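Local coordinates for serine protease inhibitor 2 (Anopheles gambiae, PDB 3PZF), which inhibits clip-domain serine proteases, forming a covalent complex with CLIPB9, and so restrains phenoloxidase activation and melanization in mosquito hemolymph, at residues D254-V257 / N258-L261. Sequence-based numbering, arbitrary orientation.
Sequences DNTV and NQVL
Thr256 and Gln259 exchange a reciprocal pair of hydrogen bonds, each side chain accepting from the backbone N-H of the other. The hydroxyl oxygen OG1 of Thr256 accepts a nearly straight hydrogen bond from the backbone N of Gln259 at 3.1 Å. In return, Gln259 OE1 receives Thr256 N at 3.0 Å, although this bond is more bent and its donor is tilted 29° from the plane of the carbonyl. The threonine torsion explains its half: chi1 at 61° places OG1 close to both the N and the C of its own residue, turned toward the first turn of the helix. CG of Gln259 lies anti to its own carbonyl carbon and the chain then runs extended, laying CG 3.2 Å from Thr256 OG1 as it reaches back to the cap. Its amide oxygen also lies against Asn255, whose CA is 3.1 Å from OE1, and the two side-chain amides are turned 71° to each other. Asn255 is held by a bond from ND2 to Gly231 O, which ties the approach to the helix to the loop preceding strand 232-238.

Beyond the cap, regular helical bonding takes over: Val260 N donates to Thr256 O and Leu261 N to Val257 O, the latter at 2.8 Å. On the buried side Val257 and Leu261 run side by side, CG1 of the former 3.8 Å from CD1 of the latter, and both rest on Ile375 of strand 374-380, while Val260 packs on Ile249 and Pro251 of strand 244-251. Together these contacts seat the short helix 257-263 against the β-sheet framework of the serpin fold, and its N-terminus forms a capping box, with Thr256 as N-cap and Gln259 at the position where glutamate is classical.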
loop_
_atom_site.group_PDB
_atom_site.type_symbol
_atom_site.label_atom_id
_atom_site.label_comp_id
_atom_site.label_asym_id
_atom_site.label_seq_id
_atom_site.Cartn_x
_atom_site.Cartn_y
_atom_site.Cartn_z
ATOM N N ASP A 254 10.130 -2.472 25.341
ATOM C CA ASP A 254 9.260 -1.848 26.330
ATOM C C ASP A 254 7.909 -1.422 25.742
ATOM O O ASP A 254 6.999 -1.068 26.487
ATOM C CB ASP A 254 9.950 -0.598 26.895
ATOM C CG ASP A 254 10.612 -0.838 28.245
ATOM O OD1 ASP A 254 10.885 -2.009 28.584
ATOM O OD2 ASP A 254 10.868 0.157 28.968
ATOM N N ASN A 255 7.789 -1.457 24.415
ATOM C CA ASN A 255 6.652 -0.860 23.718
ATOM C C ASN A 255 6.030 -1.832 22.750
ATOM O O ASN A 255 6.684 -2.765 22.310
ATOM C CB ASN A 255 7.091 0.355 22.905
ATOM C CG ASN A 255 7.708 1.439 23.760
ATOM O OD1 ASN A 255 7.202 1.759 24.827
ATOM N ND2 ASN A 255 8.810 2.003 23.295
ATOM N N THR A 256 4.778 -1.576 22.387
ATOM C CA THR A 256 4.076 -2.419 21.425
ATOM C C THR A 256 3.973 -1.679 20.113
ATOM O O THR A 256 4.218 -0.474 20.054
ATOM C CB THR A 256 2.631 -2.721 21.869
ATOM O OG1 THR A 256 1.918 -1.484 21.976
ATOM C CG2 THR A 256 2.604 -3.451 23.210
ATOM N N VAL A 257 3.588 -2.392 19.062
ATOM C CA VAL A 257 3.316 -1.755 17.772
ATOM C C VAL A 257 2.237 -0.685 17.916
ATOM O O VAL A 257 2.338 0.394 17.330
ATOM C CB VAL A 257 2.875 -2.810 16.733
ATOM C CG1 VAL A 257 2.109 -2.165 15.556
ATOM C CG2 VAL A 257 4.086 -3.584 16.238
ATOM N N ASN A 258 1.205 -0.971 18.705
ATOM C CA ASN A 258 0.135 0.002 18.894
ATOM C C ASN A 258 0.651 1.299 19.541
ATOM O O ASN A 258 0.291 2.397 19.118
ATOM C CB ASN A 258 -1.022 -0.617 19.704
ATOM C CG ASN A 258 -2.070 -1.316 18.810
ATOM O OD1 ASN A 258 -2.668 -2.321 19.206
ATOM N ND2 ASN A 258 -2.288 -0.784 17.604
ATOM N N GLN A 259 1.520 1.184 20.544
ATOM C CA GLN A 259 2.078 2.377 21.177
ATOM C C GLN A 259 2.934 3.176 20.194
ATOM O O GLN A 259 2.843 4.392 20.146
ATOM C CB GLN A 259 2.894 1.995 22.437
ATOM C CG GLN A 259 2.013 1.307 23.516
ATOM C CD GLN A 259 2.793 0.785 24.723
ATOM O OE1 GLN A 259 3.892 0.260 24.584
ATOM N NE2 GLN A 259 2.215 0.929 25.910
ATOM N N VAL A 260 3.769 2.492 19.415
ATOM C CA VAL A 260 4.601 3.171 18.436
ATOM C C VAL A 260 3.698 3.838 17.368
ATOM O O VAL A 260 3.907 4.988 16.970
ATOM C CB VAL A 260 5.615 2.187 17.808
ATOM C CG1 VAL A 260 6.360 2.847 16.646
ATOM C CG2 VAL A 260 6.600 1.664 18.883
ATOM N N LEU A 261 2.655 3.136 16.935
ATOM C CA LEU A 261 1.708 3.724 15.979
ATOM C C LEU A 261 1.128 5.071 16.438
ATOM O O LEU A 261 1.097 6.034 15.677
ATOM C CB LEU A 261 0.572 2.750 15.681
ATOM C CG LEU A 261 0.953 1.651 14.690
ATOM C CD1 LEU A 261 -0.196 0.681 14.555
ATOM C CD2 LEU A 261 1.313 2.227 13.311
#